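PDB 5LFZ: ArCE4A from Arthrobacter sp. AW19M34-1, which deacetylates carbohydrate substrates as a metal-dependent hydrolase of carbohydrate esterase family 4, probably removing N-acetyl groups from amino-sugar polymers. Local coordinates for residues 79-84 against 102-107; 84-89 against 120-125; 116-121 against 137-142. All coordinates share one frame; numbering follows the deposited sequence.

Interaction 1. Residues 79-84 against 102-107; sequences IGSHTF and QWTDEA. With NI (nickel (II) ion), chain B.
F84 and W103 meet as a T-shaped pair: the six-membered ring of W103 turns its edge to the face of F84, with planes 80° apart and centroids 5.7 Å from each other. The foot of the tryptophan comes nearer still, its CB reaching 3.5 Å from F84 CD2. F84 holds CG anti to its backbone N (chi1 -167°), which carries the phenyl ring over to the W103 side of helix 94-112. Replacing F84 by an alanine removes the ring, and W103 would probably lose the face its edge rests on, with a gap opened beside the helix. This is the solvent side of the contact, for the indole is exposed and F84 partly so.

Inward the packing tightens around T104, a small branched residue that fits between helix and turn. Its methyl CG2 lies 3.4 Å from S81 OG, while its hydroxyl is taken up by the carbonyl of E100, one helical turn back. The same glutamate uses OE1 to accept from F84 N. S81 is buried, and a serine suits it because its short hydroxyl serves two neighbours. S81 OG accepts from T83 N at 3.2 Å (158° at the hydrogen), forming an ST turn at the end of the strand, and it donates to a water 2.8 Å away. That water in turn donates to D105 OD1 at 2.7 Å, so the link from strand end to helix at this point is indirect.

The turn delivers H82 away from the helix, where NE2 binds nickel at 2.1 Å and ND1 meets the carbonyl oxygen of R120. Together with D33 and H86, H82 forms the Asp-His-His metal triad, and H82-T83-F84-D85-H86 fits the His-Ser/Thr-x-x-His motif of CE4 deacetylases.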
loop_
_atom_site.group_PDB
_atom_site.type_symbol
_atom_site.label_atom_id
_atom_site.label_comp_id
_atom_site.label_asym_id
_atom_site.label_seq_id
_atom_site.Cartn_x
_atom_site.Cartn_y
_atom_site.Cartn_z
ATOM N N ILE A 79 -6.559 -3.535 -1.698
ATOM C CA ILE A 79 -5.738 -3.441 -2.894
ATOM C C ILE A 79 -5.775 -2.024 -3.455
ATOM O O ILE A 79 -6.857 -1.475 -3.714
ATOM C CB ILE A 79 -6.206 -4.436 -3.970
ATOM C CG1 ILE A 79 -6.200 -5.861 -3.398
ATOM C CG2 ILE A 79 -5.354 -4.305 -5.230
ATOM C CD1 ILE A 79 -6.871 -6.890 -4.277
ATOM N N GLY A 80 -4.598 -1.433 -3.632
ATOM C CA GLY A 80 -4.472 -0.142 -4.285
ATOM C C GLY A 80 -3.696 -0.283 -5.584
ATOM O O GLY A 80 -3.044 -1.301 -5.818
ATOM N N SER A 81 -3.769 0.732 -6.440
ATOM C CA SER A 81 -3.007 0.734 -7.683
ATOM C C SER A 81 -1.643 1.392 -7.507
ATOM O O SER A 81 -1.531 2.425 -6.849
ATOM C CB SER A 81 -3.786 1.457 -8.784
ATOM O OG SER A 81 -2.973 1.656 -9.929
ATOM N N HIS A 82 -0.607 0.783 -8.086
ATOM C CA HIS A 82 0.722 1.387 -8.128
ATOM C C HIS A 82 1.139 1.653 -9.578
ATOM O O HIS A 82 2.330 1.745 -9.874
ATOM C CB HIS A 82 1.741 0.468 -7.431
ATOM C CG HIS A 82 2.988 1.158 -6.960
ATOM N ND1 HIS A 82 3.018 2.472 -6.540
ATOM C CD2 HIS A 82 4.248 0.689 -6.806
ATOM C CE1 HIS A 82 4.243 2.785 -6.162
ATOM N NE2 HIS A 82 5.013 1.719 -6.314
ATOM N N THR A 83 0.136 1.807 -10.453
ATOM C CA THR A 83 0.264 1.849 -11.930
ATOM C C THR A 83 0.690 0.493 -12.502
ATOM O O THR A 83 0.808 -0.493 -11.772
ATOM C CB THR A 83 1.242 2.942 -12.441
ATOM O OG1 THR A 83 2.607 2.533 -12.257
ATOM C CG2 THR A 83 0.988 4.276 -11.742
ATOM N N PHE A 84 0.885 0.436 -13.818
ATOM C CA PHE A 84 1.060 -0.849 -14.483
ATOM C C PHE A 84 2.511 -1.297 -14.509
ATOM O O PHE A 84 2.818 -2.421 -14.130
ATOM C CB PHE A 84 0.514 -0.812 -15.914
ATOM C CG PHE A 84 0.387 -2.170 -16.535
ATOM C CD1 PHE A 84 1.368 -2.653 -17.384
ATOM C CD2 PHE A 84 -0.699 -2.979 -16.240
ATOM C CE1 PHE A 84 1.257 -3.912 -17.948
ATOM C CE2 PHE A 84 -0.818 -4.239 -16.799
ATOM C CZ PHE A 84 0.164 -4.707 -17.653
ATOM N N GLN A 102 -5.732 2.545 -16.314
ATOM C CA GLN A 102 -6.716 1.611 -16.848
ATOM C C GLN A 102 -6.194 0.191 -17.015
ATOM O O GLN A 102 -6.932 -0.763 -16.786
ATOM C CB GLN A 102 -7.249 2.119 -18.181
ATOM C CG GLN A 102 -8.036 3.402 -18.055
ATOM C CD GLN A 102 -8.540 3.892 -19.386
ATOM O OE1 GLN A 102 -8.540 3.151 -20.371
ATOM N NE2 GLN A 102 -8.975 5.147 -19.431
ATOM N N TRP A 103 -4.929 0.040 -17.405
ATOM C CA TRP A 103 -4.365 -1.302 -17.544
ATOM C C TRP A 103 -4.253 -1.988 -16.190
ATOM O O TRP A 103 -4.415 -3.200 -16.090
ATOM C CB TRP A 103 -2.989 -1.266 -18.210
ATOM C CG TRP A 103 -2.996 -0.813 -19.629
ATOM C CD1 TRP A 103 -4.082 -0.655 -20.438
ATOM C CD2 TRP A 103 -1.855 -0.455 -20.414
ATOM N NE1 TRP A 103 -3.687 -0.221 -21.682
ATOM C CE2 TRP A 103 -2.323 -0.091 -21.692
ATOM C CE3 TRP A 103 -0.481 -0.408 -20.161
ATOM C CZ2 TRP A 103 -1.467 0.315 -22.713
ATOM C CZ3 TRP A 103 0.368 -0.004 -21.177
ATOM C CH2 TRP A 103 -0.128 0.350 -22.435
ATOM N N THR A 104 -3.982 -1.207 -15.151
ATOM C CA THR A 104 -3.830 -1.765 -13.811
ATOM C C THR A 104 -5.189 -2.173 -13.269
ATOM O O THR A 104 -5.336 -3.249 -12.679
ATOM C CB THR A 104 -3.156 -0.767 -12.853
ATOM O OG1 THR A 104 -1.907 -0.353 -13.415
ATOM C CG2 THR A 104 -2.906 -1.406 -11.477
ATOM N N ASP A 105 -6.185 -1.321 -13.492
ATOM C CA ASP A 105 -7.549 -1.610 -13.058
ATOM C C ASP A 105 -8.066 -2.891 -13.696
ATOM O O ASP A 105 -8.719 -3.698 -13.034
ATOM C CB ASP A 105 -8.495 -0.454 -13.390
ATOM C CG ASP A 105 -8.311 0.738 -12.467
ATOM O OD1 ASP A 105 -7.621 0.588 -11.441
ATOM O OD2 ASP A 105 -8.884 1.815 -12.755
ATOM N N GLU A 106 -7.786 -3.077 -14.983
ATOM C CA GLU A 106 -8.274 -4.263 -15.676
ATOM C C GLU A 106 -7.644 -5.508 -15.068
ATOM O O GLU A 106 -8.313 -6.519 -14.863
ATOM C CB GLU A 106 -7.972 -4.207 -17.171
ATOM C CG GLU A 106 -8.424 -5.457 -17.912
ATOM C CD GLU A 106 -7.648 -5.708 -19.193
ATOM O OE1 GLU A 106 -6.498 -5.237 -19.314
ATOM O OE2 GLU A 106 -8.199 -6.375 -20.089
ATOM N N ALA A 107 -6.348 -5.423 -14.786
ATOM C CA ALA A 107 -5.632 -6.550 -14.210
ATOM C C ALA A 107 -6.202 -6.914 -12.836
ATOM O O ALA A 107 -6.431 -8.091 -12.538
ATOM C CB ALA A 107 -4.145 -6.236 -14.112
HETATM NI NI NI B . 7.069 1.448 -6.110
HETATM O O HOH W 1 -5.253 1.906 -11.570
HETATM O O HOH W 2 7.210 2.117 -4.295
HETATM O O HOH W 3 7.451 3.555 -5.970
HETATM O O HOH W 4 9.104 1.160 -5.713
#

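Interaction 2. Residues 84-89 against 120-125; sequences FDHKDI and RPPYGA. With NI (nickel (II) ion), chain B.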
loop_
_atom_site.group_PDB
_atom_site.type_symbol
_atom_site.label_atom_id
_atom_site.label_comp_id
_atom_site.label_asym_id
_atom_site.label_seq_id
_atom_site.Cartn_x
_atom_site.Cartn_y
_atom_site.Cartn_z
ATOM N N PHE A 84 0.885 0.436 -13.818
ATOM C CA PHE A 84 1.060 -0.849 -14.483
ATOM C C PHE A 84 2.511 -1.297 -14.509
ATOM O O PHE A 84 2.818 -2.421 -14.130
ATOM C CB PHE A 84 0.514 -0.812 -15.914
ATOM C CG PHE A 84 0.387 -2.170 -16.535
ATOM C CD1 PHE A 84 1.368 -2.653 -17.384
ATOM C CD2 PHE A 84 -0.699 -2.979 -16.240
ATOM C CE1 PHE A 84 1.257 -3.912 -17.948
ATOM C CE2 PHE A 84 -0.818 -4.239 -16.799
ATOM C CZ PHE A 84 0.164 -4.707 -17.653
ATOM N N ASP A 85 3.403 -0.427 -14.964
ATOM C CA ASP A 85 4.806 -0.811 -15.090
ATOM C C ASP A 85 5.749 0.130 -14.337
ATOM O O ASP A 85 6.917 0.274 -14.705
ATOM C CB ASP A 85 5.191 -0.876 -16.564
ATOM C CG ASP A 85 4.680 0.306 -17.335
ATOM O OD1 ASP A 85 4.756 1.423 -16.789
ATOM O OD2 ASP A 85 4.187 0.123 -18.472
ATOM N N HIS A 86 5.224 0.764 -13.294
ATOM C CA HIS A 86 6.013 1.543 -12.330
ATOM C C HIS A 86 6.746 2.727 -12.950
ATOM O O HIS A 86 7.887 3.022 -12.592
ATOM C CB HIS A 86 7.023 0.646 -11.598
ATOM C CG HIS A 86 7.399 1.151 -10.238
ATOM N ND1 HIS A 86 8.416 2.058 -10.033
ATOM C CD2 HIS A 86 6.880 0.887 -9.014
ATOM C CE1 HIS A 86 8.512 2.327 -8.743
ATOM N NE2 HIS A 86 7.594 1.627 -8.103
ATOM N N LYS A 87 6.091 3.415 -13.871
ATOM C CA LYS A 87 6.670 4.624 -14.438
ATOM C C LYS A 87 6.262 5.849 -13.617
ATOM O O LYS A 87 5.145 5.928 -13.104
ATOM C CB LYS A 87 6.252 4.787 -15.905
ATOM C CG LYS A 87 6.857 3.734 -16.824
ATOM C CD LYS A 87 6.315 3.808 -18.242
ATOM C CE LYS A 87 6.865 2.657 -19.079
ATOM N NZ LYS A 87 6.416 2.697 -20.499
ATOM N N ASP A 88 7.194 6.784 -13.470
ATOM C CA ASP A 88 6.912 8.105 -12.917
ATOM C C ASP A 88 5.829 8.748 -13.780
ATOM O O ASP A 88 6.062 9.016 -14.956
ATOM C CB ASP A 88 8.206 8.936 -12.903
ATOM C CG ASP A 88 8.034 10.335 -12.322
ATOM O OD1 ASP A 88 6.909 10.877 -12.291
ATOM O OD2 ASP A 88 9.070 10.917 -11.918
ATOM N N ILE A 89 4.653 8.995 -13.204
ATOM C CA ILE A 89 3.522 9.463 -13.999
ATOM C C ILE A 89 3.752 10.872 -14.531
ATOM O O ILE A 89 3.118 11.276 -15.503
ATOM C CB ILE A 89 2.190 9.452 -13.210
ATOM C CG1 ILE A 89 2.191 10.525 -12.123
ATOM C CG2 ILE A 89 1.911 8.072 -12.628
ATOM C CD1 ILE A 89 0.874 10.657 -11.402
ATOM N N ARG A 120 -1.207 4.900 -5.497
ATOM C CA ARG A 120 0.043 5.477 -5.011
ATOM C C ARG A 120 0.961 5.684 -6.206
ATOM O O ARG A 120 1.233 4.743 -6.948
ATOM C CB ARG A 120 0.699 4.576 -3.971
ATOM C CG ARG A 120 2.073 5.048 -3.550
ATOM C CD ARG A 120 2.591 4.236 -2.385
ATOM N NE ARG A 120 1.998 4.630 -1.109
ATOM C CZ ARG A 120 2.051 3.871 -0.018
ATOM N NH1 ARG A 120 2.653 2.689 -0.079
ATOM N NH2 ARG A 120 1.507 4.279 1.125
ATOM N N PRO A 121 1.404 6.922 -6.428
ATOM C CA PRO A 121 2.244 7.168 -7.603
ATOM C C PRO A 121 3.661 6.657 -7.371
ATOM O O PRO A 121 4.212 6.886 -6.297
ATOM C CB PRO A 121 2.219 8.691 -7.739
ATOM C CG PRO A 121 2.023 9.182 -6.341
ATOM C CD PRO A 121 1.135 8.153 -5.664
ATOM N N PRO A 122 4.232 5.959 -8.362
ATOM C CA PRO A 122 5.623 5.492 -8.274
ATOM C C PRO A 122 6.589 6.601 -7.873
ATOM O O PRO A 122 6.484 7.721 -8.375
ATOM C CB PRO A 122 5.907 5.003 -9.694
ATOM C CG PRO A 122 4.582 4.512 -10.167
ATOM C CD PRO A 122 3.572 5.478 -9.586
ATOM N N TYR A 123 7.497 6.281 -6.950
ATOM C CA TYR A 123 8.525 7.206 -6.470
ATOM C C TYR A 123 7.926 8.405 -5.739
ATOM O O TYR A 123 8.641 9.345 -5.399
ATOM C CB TYR A 123 9.411 7.684 -7.632
ATOM C CG TYR A 123 9.848 6.553 -8.537
ATOM C CD1 TYR A 123 10.826 5.653 -8.134
ATOM C CD2 TYR A 123 9.271 6.375 -9.787
ATOM C CE1 TYR A 123 11.219 4.608 -8.952
ATOM C CE2 TYR A 123 9.656 5.333 -10.612
ATOM C CZ TYR A 123 10.629 4.453 -10.192
ATOM O OH TYR A 123 11.012 3.417 -11.017
ATOM N N GLY A 124 6.620 8.360 -5.488
ATOM C CA GLY A 124 5.922 9.460 -4.845
ATOM C C GLY A 124 5.750 10.671 -5.747
ATOM O O GLY A 124 5.330 11.737 -5.300
ATOM N N ALA A 125 6.077 10.503 -7.024
ATOM C CA ALA A 125 6.104 11.617 -7.960
ATOM C C ALA A 125 4.713 11.911 -8.496
ATOM O O ALA A 125 4.060 11.030 -9.052
ATOM C CB ALA A 125 7.060 11.323 -9.102
HETATM NI NI NI B . 7.069 1.448 -6.110
HETATM O O HOH W 5 10.832 3.840 -13.682
HETATM O O HOH W 6 4.588 8.688 -10.271
HETATM O O HOH W 3 7.451 3.555 -5.970
HETATM O O HOH W 2 7.210 2.117 -4.295
HETATM O O HOH W 4 9.104 1.160 -5.713
#
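H86, the second histidine of the His-x-x-x-His metal motif, meets P122 and Y123 of the Arg-Pro-Pro-Tyr segment, another conserved motif of CE4 deacetylases, and the two loops together form part of the active-site wall. The H86 ring is held on several sides. P122 CB sits over one face, 3.9 Å from the ring centroid, a CH-pi contact for which the stiff proline ring is well suited. The histidine in turn sets its edge against the face of Y123, the planes 88° apart, with CE1 3.3 Å above the tyrosine ring and displaced toward its rim. At the same edge ND1 makes a weak hydrogen bond to Y123 OH (3.1 Å, 140°). NE2 completes the grip by binding nickel at 2.1 Å; with CG anti to the backbone N (chi1 -153°), the ring extends toward the metal.

Two waters bridge the loops. One lies between H86 O and Y123 OH, and the other is held by three bonds, accepting from I89 N and donating to P122 O and A125 O. Y123 N gives its hydrogen to a metal-bound water at 2.9 Å, a position consistent with the oxyanion-stabilising amide described for this family. Farther out, D88 brings OD1 to 3.2 Å from A125 CB, although its polar partner is T90 OG1; the small methyl fits against the carboxylate.

The first loop runs from strand 78-81 to helix 94-112, and K87 touches E100 on that helix. The second leads on to helix 128-131, with P122 resting on T83, while H86 lies against L58, just beyond strand 54-57, and I89 against I134.

Interaction 3. Residues 116-121 against 137-142; sequences PQILRP and PLVLWD
R120 reaches along V139, L140 and W141, and each step of its side chain has a neighbour. CB starts 3.3 Å from V139 O, and CG stays beside the same oxygen. CD moves on to the indole, 4.0 Å from W141 CZ3. A bend at chi3 (-78°) then turns the guanidinium so that NE donates to V139 O at 3.0 Å with an angle of 152° at the hydrogen, the donor somewhat tilted from the carbonyl plane. W141 CE3 lies over one face of the guanidinium, 3.7 Å from NE; since the two planes stand 84° apart, the indole presents its edge and does not stack. At the tip NH2 donates to L140 O at 2.8 Å, from above the carbonyl plane. NH1 makes a salt bridge with D32 and a hydrogen bond with T30. Few residues but arginine could join two carbonyls to the carboxylate of D32 in this way.

Alongside this, the two backbones meet as a single parallel beta bridge at L119 and L138, within the deacetylase fold of the NodB family. L119 N donates to P137 O at 3.1 Å, and V139 N donates to L119 O at 2.8 Å. The pairing is limited to this one bridge, and the two segments run in clearly different directions. P137 lacks an N-H but still offers its carbonyl here.

Apolar branches close the sides. I118 CB touches V139 CG2 at 3.8 Å, the beta-branched pair packing against F56 and F209. P121 lays CG against L140 CD1, crossing it at about a right angle, while L119 touches V101 on helix 94-112.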
loop_
_atom_site.group_PDB
_atom_site.type_symbol
_atom_site.label_atom_id
_atom_site.label_comp_id
_atom_site.label_asym_id
_atom_site.label_seq_id
_atom_site.Cartn_x
_atom_site.Cartn_y
_atom_site.Cartn_z
ATOM N N PRO A 116 -9.672 -1.023 -7.478
ATOM C CA PRO A 116 -8.999 -0.285 -6.406
ATOM C C PRO A 116 -9.695 1.046 -6.169
ATOM O O PRO A 116 -10.379 1.549 -7.064
ATOM C CB PRO A 116 -7.582 -0.083 -6.948
ATOM C CG PRO A 116 -7.776 -0.063 -8.431
ATOM C CD PRO A 116 -8.847 -1.084 -8.698
ATOM N N GLN A 117 -9.544 1.603 -4.977
ATOM C CA GLN A 117 -10.193 2.863 -4.661
ATOM C C GLN A 117 -9.161 3.926 -4.330
ATOM O O GLN A 117 -9.506 5.057 -4.000
ATOM C CB GLN A 117 -11.173 2.683 -3.500
ATOM C CG GLN A 117 -12.227 1.623 -3.758
ATOM C CD GLN A 117 -12.994 1.248 -2.507
ATOM O OE1 GLN A 117 -12.552 1.520 -1.390
ATOM N NE2 GLN A 117 -14.151 0.621 -2.688
ATOM N N ILE A 118 -7.890 3.542 -4.417
ATOM C CA ILE A 118 -6.769 4.418 -4.108
ATOM C C ILE A 118 -5.604 4.111 -5.045
ATOM O O ILE A 118 -5.497 2.996 -5.561
ATOM C CB ILE A 118 -6.298 4.247 -2.642
ATOM C CG1 ILE A 118 -5.975 2.774 -2.364
ATOM C CG2 ILE A 118 -7.366 4.734 -1.673
ATOM C CD1 ILE A 118 -5.576 2.490 -0.917
ATOM N N LEU A 119 -4.733 5.091 -5.259
ATOM C CA LEU A 119 -3.553 4.901 -6.099
ATOM C C LEU A 119 -2.358 5.560 -5.432
ATOM O O LEU A 119 -2.478 6.642 -4.864
ATOM C CB LEU A 119 -3.775 5.484 -7.505
ATOM C CG LEU A 119 -2.645 5.354 -8.543
ATOM C CD1 LEU A 119 -3.224 5.208 -9.949
ATOM C CD2 LEU A 119 -1.666 6.526 -8.493
ATOM N N ARG A 120 -1.207 4.900 -5.497
ATOM C CA ARG A 120 0.043 5.477 -5.011
ATOM C C ARG A 120 0.961 5.684 -6.206
ATOM O O ARG A 120 1.233 4.743 -6.948
ATOM C CB ARG A 120 0.699 4.576 -3.971
ATOM C CG ARG A 120 2.073 5.048 -3.550
ATOM C CD ARG A 120 2.591 4.236 -2.385
ATOM N NE ARG A 120 1.998 4.630 -1.109
ATOM C CZ ARG A 120 2.051 3.871 -0.018
ATOM N NH1 ARG A 120 2.653 2.689 -0.079
ATOM N NH2 ARG A 120 1.507 4.279 1.125
ATOM N N PRO A 121 1.404 6.922 -6.428
ATOM C CA PRO A 121 2.244 7.168 -7.603
ATOM C C PRO A 121 3.661 6.657 -7.371
ATOM O O PRO A 121 4.212 6.886 -6.297
ATOM C CB PRO A 121 2.219 8.691 -7.739
ATOM C CG PRO A 121 2.023 9.182 -6.341
ATOM C CD PRO A 121 1.135 8.153 -5.664
ATOM N N PRO A 137 -8.127 8.836 -4.841
ATOM C CA PRO A 137 -7.197 9.597 -4.005
ATOM C C PRO A 137 -5.771 9.094 -4.202
ATOM O O PRO A 137 -5.568 7.893 -4.379
ATOM C CB PRO A 137 -7.682 9.314 -2.579
ATOM C CG PRO A 137 -9.122 8.893 -2.739
ATOM C CD PRO A 137 -9.170 8.169 -4.046
ATOM N N LEU A 138 -4.806 10.004 -4.194
ATOM C CA LEU A 138 -3.406 9.616 -4.241
ATOM C C LEU A 138 -2.898 9.416 -2.817
ATOM O O LEU A 138 -2.958 10.325 -1.990
ATOM C CB LEU A 138 -2.562 10.663 -4.978
ATOM C CG LEU A 138 -2.714 10.740 -6.501
ATOM C CD1 LEU A 138 -4.004 11.445 -6.911
ATOM C CD2 LEU A 138 -1.514 11.433 -7.117
ATOM N N VAL A 139 -2.402 8.221 -2.527
ATOM C CA VAL A 139 -1.962 7.916 -1.177
ATOM C C VAL A 139 -0.445 7.789 -1.115
ATOM O O VAL A 139 0.138 6.873 -1.693
ATOM C CB VAL A 139 -2.618 6.627 -0.653
ATOM C CG1 VAL A 139 -2.144 6.321 0.763
ATOM C CG2 VAL A 139 -4.145 6.749 -0.723
ATOM N N LEU A 140 0.185 8.734 -0.430
ATOM C CA LEU A 140 1.627 8.682 -0.212
ATOM C C LEU A 140 1.893 8.043 1.142
ATOM O O LEU A 140 1.298 7.016 1.466
ATOM C CB LEU A 140 2.249 10.078 -0.302
ATOM C CG LEU A 140 2.338 10.716 -1.699
ATOM C CD1 LEU A 140 2.887 9.737 -2.725
ATOM C CD2 LEU A 140 1.001 11.250 -2.153
ATOM N N TRP A 141 2.775 8.652 1.931
ATOM C CA TRP A 141 3.219 8.072 3.198
ATOM C C TRP A 141 3.930 9.116 4.053
ATOM O O TRP A 141 4.409 10.126 3.539
ATOM C CB TRP A 141 4.167 6.892 2.947
ATOM C CG TRP A 141 5.405 7.300 2.189
ATOM C CD1 TRP A 141 6.589 7.752 2.719
ATOM C CD2 TRP A 141 5.574 7.307 0.770
ATOM N NE1 TRP A 141 7.478 8.039 1.712
ATOM C CE2 TRP A 141 6.878 7.775 0.504
ATOM C CE3 TRP A 141 4.747 6.961 -0.307
ATOM C CZ2 TRP A 141 7.379 7.895 -0.792
ATOM C CZ3 TRP A 141 5.243 7.086 -1.591
ATOM C CH2 TRP A 141 6.545 7.549 -1.825
ATOM N N ASP A 142 4.030 8.870 5.354
ATOM C CA ASP A 142 4.807 9.772 6.194
ATOM C C ASP A 142 5.997 9.045 6.812
ATOM O O ASP A 142 6.911 9.680 7.327
ATOM C CB ASP A 142 3.927 10.413 7.275
ATOM C CG ASP A 142 3.402 9.412 8.275
ATOM O OD1 ASP A 142 3.131 8.263 7.883
ATOM O OD2 ASP A 142 3.252 9.780 9.462
#

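Following the chain, strand 78-81 runs into the turn that opens interaction 1, which closes over 17 intervening residues when helix 94-112 returns against it. Interaction 2 starts at F84, the residue it shares with interaction 1, and closes only at 120-125, beyond the helix, so the two contacts cross. Interaction 3 begins on 116-121, sharing R120 and P121 with interaction 2, and closes at 137-142 after a short helix; it stands in series with interaction 1. The segments also meet directly, S81 O with R120 N. Strand, helix and loops are thereby tied around one nickel ion, which interactions 1 and 2 both touch.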